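Long-range contact in exodeoxyribonuclease 10 (Escherichia coli, PDB 4FZX), which degrades single- and double-stranded DNA from the 3' end as a magnesium-dependent exonuclease of the DnaQ (DEDDh) family: residues 96-105 / 158-166. Residues are numbered along the deposited sequence; the frame is centred on the assembly and turned at random.
Sequences WICTMKLARR and AEQMADITG. With nucleotides of chain A; nucleotides of chain B.
At the strand 95-98 edge of the exonuclease sheet, T165 of 158-165, the last helix of this construct, meets the turn from strand to helix at C98. That strand pairs with strand 76-79 on its other side. C98 N donates to T165 OG1 at 2.9 Å, nearly straight at 172°. T165 OG1 in turn donates to M161 O at 2.9 Å, tilted 32° from the carbonyl plane. That carbonyl also accepts from T165 N, on the opposite face. With OG1 beside its backbone N (chi1 -66°), T165 turns CG2 to W96 O and the CB of C98. I97 reaches across the helix: CG1 lies over the A162 backbone and CD1 ends 3.6 Å from A158 O. L102 forks at its tip: CD1 meets the selenium of selenomethionine M161 at 3.6 Å, and CD2 meets CG2 of I164 at 3.7 Å. I164 CG2 sits over the centre of one face of the R105 guanidinium. K101 CD passes 3.4 Å from T165 O; K101 NZ bonds that oxygen only weakly, its stronger partner being a DNA phosphate, in a salt bridge. In place of T165, a valine would probably leave C98 N without its acceptor and take one of the two donors from M161 O. The threonine hydroxyl thus accepts from an edge-strand N-H and donates within its helix, and apolar packing joins that helix to a DNA-contacting one.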
loop_
_atom_site.group_PDB
_atom_site.type_symbol
_atom_site.label_atom_id
_atom_site.label_comp_id
_atom_site.label_asym_id
_atom_site.label_seq_id
_atom_site.Cartn_x
_atom_site.Cartn_y
_atom_site.Cartn_z
ATOM N N TRP C 96 -20.411 -16.283 -10.904
ATOM C CA TRP C 96 -21.013 -14.967 -10.892
ATOM C C TRP C 96 -20.002 -13.875 -11.186
ATOM O O TRP C 96 -18.845 -13.925 -10.739
ATOM C CB TRP C 96 -21.708 -14.690 -9.566
ATOM C CG TRP C 96 -22.998 -15.406 -9.409
ATOM C CD1 TRP C 96 -23.195 -16.617 -8.798
ATOM C CD2 TRP C 96 -24.293 -14.966 -9.856
ATOM N NE1 TRP C 96 -24.528 -16.950 -8.833
ATOM C CE2 TRP C 96 -25.219 -15.969 -9.502
ATOM C CE3 TRP C 96 -24.755 -13.826 -10.531
ATOM C CZ2 TRP C 96 -26.585 -15.853 -9.770
ATOM C CZ3 TRP C 96 -26.109 -13.728 -10.827
ATOM C CH2 TRP C 96 -27.010 -14.721 -10.425
ATOM N N ILE C 97 -20.447 -12.891 -11.957
ATOM C CA ILE C 97 -19.696 -11.669 -12.169
ATOM C C ILE C 97 -20.547 -10.482 -11.727
ATOM O O ILE C 97 -21.750 -10.417 -12.023
ATOM C CB ILE C 97 -19.280 -11.531 -13.632
ATOM C CG1 ILE C 97 -18.167 -12.542 -13.949
ATOM C CG2 ILE C 97 -18.823 -10.115 -13.937
ATOM C CD1 ILE C 97 -17.967 -12.805 -15.446
ATOM N N CYS C 98 -19.951 -9.598 -10.934
ATOM C CA CYS C 98 -20.666 -8.425 -10.445
ATOM C C CYS C 98 -20.205 -7.149 -11.150
ATOM O O CYS C 98 -19.054 -6.766 -11.033
ATOM C CB CYS C 98 -20.483 -8.284 -8.939
ATOM S SG CYS C 98 -21.440 -6.927 -8.249
ATOM N N THR C 99 -21.098 -6.500 -11.893
ATOM C CA THR C 99 -20.736 -5.258 -12.578
ATOM C C THR C 99 -20.561 -4.085 -11.627
ATOM O O THR C 99 -19.896 -3.102 -11.957
ATOM C CB THR C 99 -21.715 -4.878 -13.680
ATOM O OG1 THR C 99 -23.064 -4.935 -13.189
ATOM C CG2 THR C 99 -21.543 -5.790 -14.887
HETATM N N MSE C 100 -21.093 -4.216 -10.423
HETATM C CA MSE C 100 -20.907 -3.190 -9.411
HETATM C C MSE C 100 -19.480 -3.181 -8.902
HETATM O O MSE C 100 -18.831 -2.139 -8.850
HETATM C CB MSE C 100 -21.876 -3.389 -8.246
HETATM C CG MSE C 100 -21.856 -2.240 -7.262
HETATM SE SE MSE C 100 -22.885 -2.647 -5.646
HETATM C CE MSE C 100 -24.632 -2.314 -6.395
ATOM N N LYS C 101 -19.001 -4.349 -8.507
ATOM C CA LYS C 101 -17.620 -4.489 -8.107
ATOM C C LYS C 101 -16.719 -4.068 -9.249
ATOM O O LYS C 101 -15.699 -3.430 -9.029
ATOM C CB LYS C 101 -17.320 -5.931 -7.705
ATOM C CG LYS C 101 -17.907 -6.315 -6.360
ATOM C CD LYS C 101 -17.818 -7.808 -6.112
ATOM C CE LYS C 101 -17.845 -8.115 -4.628
ATOM N NZ LYS C 101 -16.485 -7.997 -4.005
ATOM N N LEU C 102 -17.066 -4.467 -10.467
ATOM C CA LEU C 102 -16.226 -4.118 -11.606
ATOM C C LEU C 102 -16.148 -2.601 -11.803
ATOM O O LEU C 102 -15.069 -2.046 -12.003
ATOM C CB LEU C 102 -16.714 -4.804 -12.883
ATOM C CG LEU C 102 -16.628 -6.333 -12.905
ATOM C CD1 LEU C 102 -17.162 -6.899 -14.217
ATOM C CD2 LEU C 102 -15.201 -6.802 -12.648
ATOM N N ALA C 103 -17.291 -1.933 -11.731
ATOM C CA ALA C 103 -17.351 -0.488 -11.959
ATOM C C ALA C 103 -16.514 0.274 -10.935
ATOM O O ALA C 103 -15.762 1.178 -11.282
ATOM C CB ALA C 103 -18.794 -0.012 -11.916
ATOM N N ARG C 104 -16.648 -0.123 -9.677
ATOM C CA ARG C 104 -15.926 0.484 -8.570
ATOM C C ARG C 104 -14.420 0.303 -8.695
ATOM O O ARG C 104 -13.649 1.197 -8.330
ATOM C CB ARG C 104 -16.395 -0.120 -7.239
ATOM C CG ARG C 104 -17.804 0.275 -6.844
ATOM C CD ARG C 104 -18.078 -0.105 -5.399
ATOM N NE ARG C 104 -17.524 0.875 -4.465
ATOM C CZ ARG C 104 -17.614 0.790 -3.137
ATOM N NH1 ARG C 104 -18.221 -0.248 -2.564
ATOM N NH2 ARG C 104 -17.088 1.743 -2.379
ATOM N N ARG C 105 -14.005 -0.856 -9.191
ATOM C CA ARG C 105 -12.585 -1.134 -9.419
ATOM C C ARG C 105 -12.045 -0.401 -10.651
ATOM O O ARG C 105 -10.920 0.059 -10.650
ATOM C CB ARG C 105 -12.330 -2.645 -9.526
ATOM C CG ARG C 105 -11.012 -3.024 -10.229
ATOM C CD ARG C 105 -9.837 -3.073 -9.257
ATOM N NE ARG C 105 -10.147 -3.898 -8.093
ATOM C CZ ARG C 105 -9.649 -5.117 -7.882
ATOM N NH1 ARG C 105 -8.785 -5.656 -8.742
ATOM N NH2 ARG C 105 -10.005 -5.794 -6.799
ATOM N N ALA C 158 -13.735 -12.711 -19.095
ATOM C CA ALA C 158 -14.668 -13.318 -18.165
ATOM C C ALA C 158 -13.974 -13.813 -16.892
ATOM O O ALA C 158 -14.449 -13.568 -15.782
ATOM C CB ALA C 158 -15.420 -14.439 -18.838
ATOM N N GLU C 159 -12.798 -14.418 -17.060
ATOM C CA GLU C 159 -12.011 -14.961 -15.943
ATOM C C GLU C 159 -11.503 -13.873 -15.003
ATOM O O GLU C 159 -11.522 -14.033 -13.787
ATOM C CB GLU C 159 -10.813 -15.759 -16.481
ATOM C CG GLU C 159 -11.191 -17.034 -17.211
ATOM C CD GLU C 159 -11.676 -18.105 -16.257
ATOM O OE1 GLU C 159 -12.334 -19.067 -16.722
ATOM O OE2 GLU C 159 -11.400 -17.984 -15.036
ATOM N N GLN C 160 -10.945 -12.811 -15.573
ATOM C CA GLN C 160 -10.413 -11.726 -14.757
ATOM C C GLN C 160 -11.528 -11.097 -13.966
ATOM O O GLN C 160 -11.366 -10.771 -12.776
ATOM C CB GLN C 160 -9.761 -10.672 -15.630
ATOM C CG GLN C 160 -8.387 -11.041 -16.115
ATOM C CD GLN C 160 -7.866 -10.037 -17.112
ATOM O OE1 GLN C 160 -8.348 -9.962 -18.242
ATOM N NE2 GLN C 160 -6.915 -9.217 -16.681
HETATM N N MSE C 161 -12.678 -10.973 -14.615
HETATM C CA MSE C 161 -13.833 -10.304 -14.028
HETATM C C MSE C 161 -14.411 -11.108 -12.871
HETATM O O MSE C 161 -14.829 -10.537 -11.857
HETATM C CB MSE C 161 -14.906 -10.055 -15.098
HETATM C CG MSE C 161 -14.525 -8.968 -16.064
HETATM SE SE MSE C 161 -15.970 -8.456 -17.250
HETATM C CE MSE C 161 -15.835 -9.935 -18.556
ATOM N N ALA C 162 -14.452 -12.432 -13.045
ATOM C CA ALA C 162 -14.851 -13.353 -11.986
ATOM C C ALA C 162 -13.896 -13.281 -10.803
ATOM O O ALA C 162 -14.326 -13.325 -9.650
ATOM C CB ALA C 162 -14.914 -14.778 -12.522
ATOM N N ASP C 163 -12.603 -13.127 -11.094
ATOM C CA ASP C 163 -11.588 -13.025 -10.052
ATOM C C ASP C 163 -11.747 -11.751 -9.236
ATOM O O ASP C 163 -11.737 -11.789 -8.011
ATOM C CB ASP C 163 -10.177 -13.083 -10.652
ATOM C CG ASP C 163 -9.855 -14.434 -11.284
ATOM O OD1 ASP C 163 -10.438 -15.467 -10.868
ATOM O OD2 ASP C 163 -8.980 -14.469 -12.183
ATOM N N ILE C 164 -11.826 -10.617 -9.924
ATOM C CA ILE C 164 -12.174 -9.341 -9.294
ATOM C C ILE C 164 -13.477 -9.437 -8.469
ATOM O O ILE C 164 -13.566 -8.866 -7.381
ATOM C CB ILE C 164 -12.308 -8.218 -10.362
ATOM C CG1 ILE C 164 -10.961 -7.957 -11.036
ATOM C CG2 ILE C 164 -12.900 -6.948 -9.762
ATOM C CD1 ILE C 164 -11.015 -6.950 -12.171
ATOM N N THR C 165 -14.495 -10.115 -9.006
ATOM C CA THR C 165 -15.754 -10.304 -8.276
ATOM C C THR C 165 -15.523 -11.048 -6.947
ATOM O O THR C 165 -16.193 -10.782 -5.944
ATOM C CB THR C 165 -16.816 -11.063 -9.124
ATOM O OG1 THR C 165 -17.211 -10.262 -10.247
ATOM C CG2 THR C 165 -18.057 -11.386 -8.286
ATOM N N GLY C 166 -14.582 -11.986 -6.952
ATOM C CA GLY C 166 -14.180 -12.667 -5.725
ATOM C C GLY C 166 -14.956 -13.947 -5.473
ATOM O O GLY C 166 -15.995 -14.189 -6.097
ATOM P P DG A 15 -25.989 3.932 -3.420
ATOM O OP1 DG A 15 -25.769 4.762 -4.614
ATOM O OP2 DG A 15 -27.125 4.246 -2.526
ATOM O "O5'" DG A 15 -26.129 2.413 -3.897
ATOM C "C5'" DG A 15 -25.196 1.877 -4.825
ATOM C "C4'" DG A 15 -25.338 0.369 -4.902
ATOM O "O4'" DG A 15 -24.859 -0.253 -3.679
ATOM C "C3'" DG A 15 -26.764 -0.127 -5.082
ATOM O "O3'" DG A 15 -27.012 -0.234 -6.467
ATOM C "C2'" DG A 15 -26.729 -1.503 -4.432
ATOM C "C1'" DG A 15 -25.683 -1.347 -3.333
ATOM N N9 DG A 15 -26.271 -1.017 -2.046
ATOM C C8 DG A 15 -26.873 0.167 -1.711
ATOM N N7 DG A 15 -27.277 0.199 -0.467
ATOM C C5 DG A 15 -26.902 -1.035 0.047
ATOM C C6 DG A 15 -27.097 -1.558 1.342
ATOM O O6 DG A 15 -27.632 -0.988 2.307
ATOM N N1 DG A 15 -26.590 -2.857 1.464
ATOM C C2 DG A 15 -25.962 -3.548 0.432
ATOM N N2 DG A 15 -25.558 -4.807 0.708
ATOM N N3 DG A 15 -25.792 -3.051 -0.801
ATOM C C4 DG A 15 -26.281 -1.797 -0.908
ATOM P P DT B 5 -12.900 0.019 -1.476
ATOM O OP1 DT B 5 -14.222 -0.035 -2.133
ATOM O OP2 DT B 5 -11.687 0.025 -2.319
ATOM O "O5'" DT B 5 -12.818 1.292 -0.495
ATOM C "C5'" DT B 5 -14.005 2.019 -0.147
ATOM C "C4'" DT B 5 -13.767 2.926 1.060
ATOM O "O4'" DT B 5 -14.334 2.333 2.265
ATOM C "C3'" DT B 5 -12.316 3.244 1.398
ATOM O "O3'" DT B 5 -12.228 4.623 1.696
ATOM C "C2'" DT B 5 -12.049 2.405 2.646
ATOM C "C1'" DT B 5 -13.409 2.483 3.327
ATOM N N1 DT B 5 -13.690 1.405 4.333
ATOM C C2 DT B 5 -14.425 1.719 5.459
ATOM O O2 DT B 5 -14.822 2.841 5.708
ATOM N N3 DT B 5 -14.650 0.670 6.313
ATOM C C4 DT B 5 -14.244 -0.643 6.144
ATOM O O4 DT B 5 -14.513 -1.510 6.972
ATOM C C5 DT B 5 -13.497 -0.914 4.933
ATOM C C7 DT B 5 -13.002 -2.309 4.650
ATOM C C6 DT B 5 -13.260 0.110 4.098
HETATM O O HOH W 1 -17.256 -15.207 -8.986
#